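Local coordinates for uncharacterized protein BAD_0989 (Bifidobacterium adolescentis ATCC 15703, PDB 3CYM) that is of unknown function but probably binds nucleic acid and trims it as a 3'-5' exonuclease, at residues A[151-156]-A[294-299]; A[353-358]-A[392-397]; A[126-131]-A[188-193]. All blocks are in the same frame, centred on the assembly; numbering follows the deposited sequence.

How the contacts relate
Contacts 1 and 3 each bring a segment of the RNase H-like exonuclease together with later chain, and their segments alternate along the sequence; contact 2 joins two helices of the C-terminal HRDC-like region. The three share no secondary-structure element, and none touches another: the centres of contacts 1 and 2 lie about 42 Å apart, and even contacts 2 and 3 keep about 13 Å between nearest atoms. Contact 2 is buried and depends on one indole edge, with no hydrogen bond crossing it. Contacts 1 and 3 are partly buried and polar: a glutamine amide aided by a water grips a loop in contact 1, and a lysine ammonium gathers backbone and side-chain oxygens in contact 3.

Contact 1. Residues A[151-156]-A[294-299]; sequences HSAADW and SEQDKM
The backbones come nearest at Asp155 and Met299, whose CA atoms lie 7.4 Å apart, where a loop of the RNase H-like exonuclease fold, turned by a type I beta turn from His151 to Ala154, meets helix 296-301. Across the gap reaches Gln296. Its chain bends at chi2 (-81°), which carries the amide out to the loop, where NE2 donates to Ala153 O at 2.9 Å. The N-H...O angle of 150° makes this a moderately straight bond, although the donor stands above the carbonyl plane, 38° out of it, and not on a lone pair. The other end of the same amide is used through a water, which accepts from Asp155 N and donates to Gln296 OE1. One side chain thus holds Ala153 O directly and Asp155 N through the water, which probably limits the rotation of its amide. A bound sodium ion is about 11 Å from the side chain of Ala153, so the contact takes no direct part in the metal site formed by Asp44, Glu46 and Asp172. The Asp155 carboxylate turns to Ser157, Tyr303 and Arg302, the last by a salt bridge, while its CB packs against Met299 CG at 4.0 Å.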
# COMPACT_ATOMS: atom_id res chain seq x y z
N HIS A 151 6.97 6.80 15.17
CA HIS A 151 5.71 7.51 14.87
C HIS A 151 5.06 7.06 13.57
O HIS A 151 4.43 7.85 12.86
CB HIS A 151 5.93 9.03 14.91
CG HIS A 151 6.54 9.50 16.20
ND1 HIS A 151 5.80 9.66 17.35
CD2 HIS A 151 7.82 9.81 16.52
CE1 HIS A 151 6.60 10.07 18.33
NE2 HIS A 151 7.82 10.17 17.85
N SER A 152 5.18 5.76 13.29
CA SER A 152 4.67 5.15 12.06
C SER A 152 3.15 5.15 11.97
O SER A 152 2.59 5.40 10.91
CB SER A 152 5.21 3.71 11.90
OG SER A 152 4.65 2.83 12.86
N ALA A 153 2.48 4.89 13.10
CA ALA A 153 1.02 4.78 13.14
C ALA A 153 0.33 6.05 13.67
O ALA A 153 -0.76 5.98 14.24
CB ALA A 153 0.59 3.53 13.94
N ALA A 154 0.98 7.19 13.45
CA ALA A 154 0.48 8.49 13.87
C ALA A 154 -0.69 8.97 13.01
O ALA A 154 -0.85 8.57 11.85
CB ALA A 154 1.61 9.52 13.84
N ASP A 155 -1.51 9.84 13.57
CA ASP A 155 -2.52 10.53 12.79
C ASP A 155 -1.86 11.74 12.15
O ASP A 155 -1.79 12.80 12.76
CB ASP A 155 -3.72 10.96 13.64
CG ASP A 155 -4.80 11.66 12.81
OD1 ASP A 155 -4.62 11.84 11.59
OD2 ASP A 155 -5.83 12.04 13.38
N TRP A 156 -1.40 11.59 10.91
CA TRP A 156 -0.64 12.65 10.23
C TRP A 156 -1.44 13.89 9.87
O TRP A 156 -0.86 14.89 9.42
CB TRP A 156 0.12 12.10 9.03
CG TRP A 156 1.21 11.19 9.48
CD1 TRP A 156 1.16 9.83 9.57
CD2 TRP A 156 2.49 11.59 9.97
NE1 TRP A 156 2.35 9.34 10.06
CE2 TRP A 156 3.19 10.40 10.31
CE3 TRP A 156 3.14 12.82 10.13
CZ2 TRP A 156 4.50 10.42 10.81
CZ3 TRP A 156 4.45 12.84 10.63
CH2 TRP A 156 5.11 11.64 10.96
N SER A 294 -3.62 2.58 25.04
CA SER A 294 -2.45 3.35 24.64
C SER A 294 -2.74 4.85 24.60
O SER A 294 -3.86 5.29 24.86
CB SER A 294 -1.98 2.91 23.25
OG SER A 294 -1.55 1.56 23.24
N GLU A 295 -1.70 5.63 24.27
CA GLU A 295 -1.83 7.05 23.95
C GLU A 295 -2.61 7.28 22.65
O GLU A 295 -3.06 8.40 22.36
CB GLU A 295 -0.43 7.68 23.83
CG GLU A 295 0.23 8.00 25.16
CD GLU A 295 -0.42 9.20 25.85
OE1 GLU A 295 -0.85 9.06 27.02
OE2 GLU A 295 -0.50 10.27 25.22
N GLN A 296 -2.76 6.21 21.86
CA GLN A 296 -3.52 6.22 20.62
C GLN A 296 -5.02 6.38 20.86
O GLN A 296 -5.74 6.86 19.98
CB GLN A 296 -3.27 4.92 19.84
CG GLN A 296 -1.92 4.85 19.13
CD GLN A 296 -1.91 5.59 17.80
OE1 GLN A 296 -1.98 6.82 17.76
NE2 GLN A 296 -1.81 4.84 16.71
N ASP A 297 -5.49 5.98 22.03
CA ASP A 297 -6.91 6.04 22.38
C ASP A 297 -7.44 7.47 22.40
O ASP A 297 -8.50 7.75 21.84
CB ASP A 297 -7.17 5.33 23.71
CG ASP A 297 -6.94 3.82 23.63
OD1 ASP A 297 -7.38 3.11 24.56
OD2 ASP A 297 -6.33 3.34 22.65
N LYS A 298 -6.68 8.38 23.01
CA LYS A 298 -6.97 9.82 22.97
C LYS A 298 -6.89 10.39 21.55
O LYS A 298 -7.56 11.38 21.23
CB LYS A 298 -6.00 10.62 23.85
CG LYS A 298 -6.16 10.46 25.35
CD LYS A 298 -5.33 11.52 26.05
CE LYS A 298 -4.56 10.96 27.22
NZ LYS A 298 -3.55 9.97 26.79
N MET A 299 -6.06 9.78 20.71
CA MET A 299 -5.89 10.23 19.33
C MET A 299 -7.08 9.86 18.45
O MET A 299 -7.44 10.62 17.55
CB MET A 299 -4.57 9.71 18.74
CG MET A 299 -4.02 10.57 17.60
SD MET A 299 -3.44 12.23 18.04
CE MET A 299 -2.50 11.92 19.53
O HOH W 1 -1.44 9.33 16.46

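Contact 2. Residues A[353-358]-A[392-397]; sequences RVWKER and YLRNLC
Trp355 of helix 352-358 drives the far rim of its indole into helix 390-397, touching Arg394 and Cys397. Both helices belong to the C-terminal HRDC-like region, a helical bundle. The CA atoms of Trp355 and Arg394 are still 9.7 Å apart, so the large ring, and not backbone proximity, bridges the two helices. With CG anti to its carbonyl carbon (chi1 -76°), the ring reaches the partner helix and meets it by an edge: Trp355 CH2 is 3.3 Å from Arg394 O, which lies in the ring plane. The same CH2 approaches Cys397 CB at 3.9 Å, while CZ2 of Trp355 rests 4.0 Å from Arg394 CB. Around this tight point Leu363 and Leu366 of helix 360-380 and the ring of Trp398 also touch the indole, and its NE1 donates to Pro349 O. With an alanine here, a gap is likely to open beside Cys397, and Pro349 O would probably lose its indole donor. The other side of the contact is loose. Arg394 contributes its backbone oxygen and CB, while its guanidinium turns to Gln391 OE1; farther along helix 352-358, exposed Glu357 and Arg358 pair with each other, OE1 to NH1 2.9 Å, and do not meet the second helix. Inside helix 390-397, Arg394 O receives a weak bond from Cys397 N at 3.3 Å. An aromatic C-H edge carries a slight positive charge, so its in-plane approach to this carbonyl is consistent with a small electrostatic attraction added to the van der Waals fit of the ring against Arg394 and Cys397, the indole thus joining the helices with no conventional hydrogen bond between them.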
# COMPACT_ATOMS: atom_id res chain seq x y z
N ARG A 353 -4.47 -26.36 -1.24
CA ARG A 353 -5.51 -27.30 -0.79
C ARG A 353 -6.55 -27.57 -1.87
O ARG A 353 -6.93 -28.72 -2.06
CB ARG A 353 -6.22 -26.78 0.47
CG ARG A 353 -5.29 -26.26 1.55
CD ARG A 353 -6.06 -25.46 2.58
NE ARG A 353 -6.49 -26.30 3.70
CZ ARG A 353 -7.75 -26.53 4.05
NH1 ARG A 353 -8.75 -25.98 3.37
NH2 ARG A 353 -8.02 -27.31 5.09
N VAL A 354 -7.00 -26.51 -2.55
CA VAL A 354 -7.95 -26.61 -3.67
C VAL A 354 -7.35 -27.40 -4.84
O VAL A 354 -8.01 -28.29 -5.38
CB VAL A 354 -8.39 -25.20 -4.17
CG1 VAL A 354 -9.44 -25.32 -5.29
CG2 VAL A 354 -8.94 -24.38 -3.01
N TRP A 355 -6.11 -27.06 -5.21
CA TRP A 355 -5.36 -27.79 -6.23
C TRP A 355 -5.26 -29.28 -5.89
O TRP A 355 -5.56 -30.11 -6.72
CB TRP A 355 -3.94 -27.23 -6.38
CG TRP A 355 -3.81 -25.93 -7.11
CD1 TRP A 355 -4.16 -24.69 -6.66
CD2 TRP A 355 -3.25 -25.73 -8.42
NE1 TRP A 355 -3.87 -23.74 -7.60
CE2 TRP A 355 -3.31 -24.35 -8.69
CE3 TRP A 355 -2.71 -26.59 -9.38
CZ2 TRP A 355 -2.85 -23.80 -9.90
CZ3 TRP A 355 -2.25 -26.05 -10.58
CH2 TRP A 355 -2.32 -24.67 -10.82
N LYS A 356 -4.85 -29.58 -4.65
CA LYS A 356 -4.62 -30.95 -4.19
C LYS A 356 -5.89 -31.80 -4.17
O LYS A 356 -5.89 -32.96 -4.59
CB LYS A 356 -3.96 -30.93 -2.81
CG LYS A 356 -3.38 -32.26 -2.35
CD LYS A 356 -2.52 -32.08 -1.10
CE LYS A 356 -1.74 -33.35 -0.76
NZ LYS A 356 -2.55 -34.31 0.02
N GLU A 357 -6.98 -31.20 -3.69
CA GLU A 357 -8.26 -31.90 -3.54
C GLU A 357 -8.97 -32.13 -4.87
O GLU A 357 -9.51 -33.21 -5.11
CB GLU A 357 -9.17 -31.15 -2.56
CG GLU A 357 -10.37 -31.94 -2.06
CD GLU A 357 -11.33 -31.10 -1.23
OE1 GLU A 357 -12.56 -31.20 -1.47
OE2 GLU A 357 -10.87 -30.34 -0.35
N ARG A 358 -8.95 -31.11 -5.74
CA ARG A 358 -9.78 -31.10 -6.95
C ARG A 358 -9.03 -31.38 -8.27
O ARG A 358 -9.62 -31.93 -9.21
CB ARG A 358 -10.50 -29.76 -7.06
CG ARG A 358 -11.36 -29.37 -5.88
CD ARG A 358 -12.82 -29.68 -6.14
NE ARG A 358 -13.68 -28.66 -5.55
CZ ARG A 358 -14.22 -28.75 -4.34
NH1 ARG A 358 -14.01 -29.82 -3.58
NH2 ARG A 358 -14.98 -27.76 -3.89
N TYR A 392 1.70 -16.18 -11.22
CA TYR A 392 1.88 -16.36 -12.67
C TYR A 392 2.16 -17.83 -13.02
O TYR A 392 1.69 -18.33 -14.04
CB TYR A 392 2.97 -15.43 -13.23
CG TYR A 392 2.72 -13.93 -13.04
CD1 TYR A 392 1.43 -13.42 -12.82
CD2 TYR A 392 3.77 -13.02 -13.11
CE1 TYR A 392 1.21 -12.06 -12.65
CE2 TYR A 392 3.56 -11.65 -12.95
CZ TYR A 392 2.28 -11.18 -12.72
OH TYR A 392 2.08 -9.84 -12.56
N LEU A 393 2.89 -18.52 -12.14
CA LEU A 393 3.17 -19.96 -12.28
C LEU A 393 1.93 -20.82 -12.03
O LEU A 393 1.76 -21.86 -12.67
CB LEU A 393 4.27 -20.41 -11.31
CG LEU A 393 5.56 -19.61 -11.23
CD1 LEU A 393 6.39 -20.10 -10.05
CD2 LEU A 393 6.34 -19.74 -12.51
N ARG A 394 1.10 -20.39 -11.08
CA ARG A 394 -0.19 -21.02 -10.81
C ARG A 394 -1.15 -20.87 -12.00
O ARG A 394 -1.76 -21.85 -12.44
CB ARG A 394 -0.81 -20.43 -9.54
CG ARG A 394 -0.02 -20.70 -8.27
CD ARG A 394 -0.86 -20.48 -7.02
NE ARG A 394 -0.94 -19.07 -6.65
CZ ARG A 394 -0.12 -18.46 -5.79
NH1 ARG A 394 0.86 -19.13 -5.21
NH2 ARG A 394 -0.28 -17.18 -5.53
N ASN A 395 -1.29 -19.64 -12.51
CA ASN A 395 -2.08 -19.38 -13.71
C ASN A 395 -1.64 -20.24 -14.91
O ASN A 395 -2.48 -20.81 -15.61
CB ASN A 395 -2.08 -17.88 -14.05
CG ASN A 395 -2.87 -17.04 -13.04
OD1 ASN A 395 -3.54 -17.58 -12.15
ND2 ASN A 395 -2.80 -15.72 -13.18
N LEU A 396 -0.33 -20.35 -15.11
CA LEU A 396 0.28 -21.16 -16.18
C LEU A 396 -0.07 -22.65 -16.12
O LEU A 396 -0.31 -23.28 -17.14
CB LEU A 396 1.81 -20.97 -16.17
CG LEU A 396 2.74 -21.78 -17.08
CD1 LEU A 396 2.74 -21.29 -18.52
CD2 LEU A 396 4.14 -21.72 -16.50
N CYS A 397 -0.09 -23.19 -14.90
CA CYS A 397 -0.35 -24.60 -14.70
C CYS A 397 -1.84 -24.90 -14.50
O CYS A 397 -2.24 -26.06 -14.39
CB CYS A 397 0.48 -25.13 -13.53
SG CYS A 397 2.26 -25.01 -13.84

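Contact 3. Residues A[126-131]-A[188-193]; sequences RLLGLK and KRQGKM
Lys192 NZ is gripped by several oxygens; one of them, Leu127 O at 2.8 Å, accepts the hydrogen bond that crosses the contact. NZ lies 18° out of the Leu127 carbonyl plane, at a C=O...N angle of 157°. In a second bond, 3.1 Å long, Lys192 NZ approaches Gln190 OE1 nearly in line with its C=O, at 170°, and Thr380 O supplies another, with Thr382 OG1 a weak partner. Three of these acceptors are uncharged carbonyl oxygens, and the ammonium reaches them because the lysine chain runs extended beyond CG. On the way its CD passes 3.4 Å from Leu127 O, so methylene groups also lie against the carbonyl. Gly129, after Leu128, and Gly191, after Gln190, leave helical geometry with positive phi, each in a Schellman motif. A positive charge beside the C-terminal end of helix 121-127 is likely to be favoured by the helix dipole. Leu128 lies across the Gln190 amide, its CD1 3.7 Å from OE1, and the amide NE2 turns back weakly to Glu186. Lys192 is also the N-cap residue of helix 193-207, so it marks the corner between helices 176-190 and 193-207. Leu127 touches Trp195 and Ala196 of the latter and Ile386 of helix 384-387, Leu128 packs on Phe142 of helix 135-143, and through Thr380, at the end of helix 360-380, the ammonium joins the exonuclease to the C-terminal HRDC-like region.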
# COMPACT_ATOMS: atom_id res chain seq x y z
N ARG A 126 15.30 -6.66 -1.82
CA ARG A 126 14.72 -7.98 -2.08
C ARG A 126 15.52 -8.76 -3.11
O ARG A 126 15.85 -9.93 -2.92
CB ARG A 126 13.29 -7.85 -2.64
CG ARG A 126 12.35 -6.97 -1.87
CD ARG A 126 11.76 -7.68 -0.70
NE ARG A 126 10.67 -8.59 -1.04
CZ ARG A 126 10.76 -9.91 -1.03
NH1 ARG A 126 9.70 -10.65 -1.35
NH2 ARG A 126 11.89 -10.51 -0.70
N LEU A 127 15.83 -8.10 -4.23
CA LEU A 127 16.68 -8.70 -5.28
C LEU A 127 18.04 -9.13 -4.73
O LEU A 127 18.54 -10.19 -5.09
CB LEU A 127 16.87 -7.74 -6.45
CG LEU A 127 15.72 -7.55 -7.45
CD1 LEU A 127 15.95 -6.25 -8.18
CD2 LEU A 127 15.62 -8.70 -8.43
N LEU A 128 18.59 -8.30 -3.85
CA LEU A 128 19.84 -8.57 -3.13
C LEU A 128 19.73 -9.71 -2.12
O LEU A 128 20.73 -10.20 -1.61
CB LEU A 128 20.30 -7.30 -2.40
CG LEU A 128 21.46 -6.47 -2.95
CD1 LEU A 128 21.74 -6.76 -4.42
CD2 LEU A 128 21.18 -4.98 -2.73
N GLY A 129 18.50 -10.10 -1.80
CA GLY A 129 18.26 -11.23 -0.94
C GLY A 129 18.01 -10.87 0.51
O GLY A 129 17.97 -11.76 1.36
N LEU A 130 17.82 -9.58 0.79
CA LEU A 130 17.51 -9.14 2.16
C LEU A 130 16.13 -9.59 2.62
O LEU A 130 15.09 -9.12 2.15
CB LEU A 130 17.68 -7.64 2.38
CG LEU A 130 19.06 -7.00 2.44
CD1 LEU A 130 18.98 -5.81 3.39
CD2 LEU A 130 20.15 -7.96 2.89
N LYS A 131 16.18 -10.53 3.55
CA LYS A 131 15.04 -11.20 4.17
C LYS A 131 14.12 -10.30 5.01
O LYS A 131 12.90 -10.52 5.05
CB LYS A 131 15.60 -12.35 5.00
CG LYS A 131 17.15 -12.33 5.18
CD LYS A 131 17.66 -11.31 6.22
CE LYS A 131 19.18 -11.25 6.26
NZ LYS A 131 19.79 -10.80 4.97
N LYS A 188 25.34 -4.10 -8.80
CA LYS A 188 26.31 -4.24 -9.88
C LYS A 188 27.27 -5.39 -9.62
O LYS A 188 27.57 -6.17 -10.53
CB LYS A 188 27.07 -2.92 -10.08
CG LYS A 188 26.29 -1.89 -10.87
CD LYS A 188 26.87 -0.50 -10.75
CE LYS A 188 25.91 0.54 -11.34
NZ LYS A 188 26.26 1.95 -11.01
N ARG A 189 27.73 -5.52 -8.38
CA ARG A 189 28.64 -6.59 -8.01
C ARG A 189 27.96 -7.97 -7.95
O ARG A 189 28.59 -8.99 -8.20
CB ARG A 189 29.42 -6.24 -6.73
CG ARG A 189 28.87 -6.77 -5.42
CD ARG A 189 29.82 -7.81 -4.84
NE ARG A 189 29.99 -7.65 -3.39
CZ ARG A 189 30.80 -6.77 -2.81
NH1 ARG A 189 31.54 -5.94 -3.55
NH2 ARG A 189 30.88 -6.71 -1.49
N GLN A 190 26.65 -7.99 -7.65
CA GLN A 190 25.87 -9.22 -7.70
C GLN A 190 25.35 -9.50 -9.11
O GLN A 190 24.75 -10.55 -9.36
CB GLN A 190 24.70 -9.18 -6.71
CG GLN A 190 25.07 -9.48 -5.25
CD GLN A 190 23.85 -9.86 -4.40
OE1 GLN A 190 22.83 -10.31 -4.91
NE2 GLN A 190 23.97 -9.67 -3.08
N GLY A 191 25.56 -8.56 -10.03
CA GLY A 191 25.13 -8.67 -11.41
C GLY A 191 23.62 -8.61 -11.59
O GLY A 191 23.09 -9.24 -12.51
N LYS A 192 22.95 -7.87 -10.71
CA LYS A 192 21.49 -7.73 -10.73
C LYS A 192 21.00 -6.32 -11.09
O LYS A 192 19.80 -6.04 -10.97
CB LYS A 192 20.87 -8.20 -9.40
CG LYS A 192 21.32 -9.59 -8.97
CD LYS A 192 20.53 -10.10 -7.79
CE LYS A 192 20.92 -11.53 -7.48
NZ LYS A 192 20.52 -11.91 -6.11
N MET A 193 21.90 -5.45 -11.55
CA MET A 193 21.58 -4.03 -11.81
C MET A 193 20.54 -3.84 -12.92
O MET A 193 19.66 -2.99 -12.78
CB MET A 193 22.86 -3.20 -12.07
CG MET A 193 22.71 -1.66 -11.97
SD MET A 193 22.11 -0.87 -10.43
CE MET A 193 20.46 -0.41 -10.92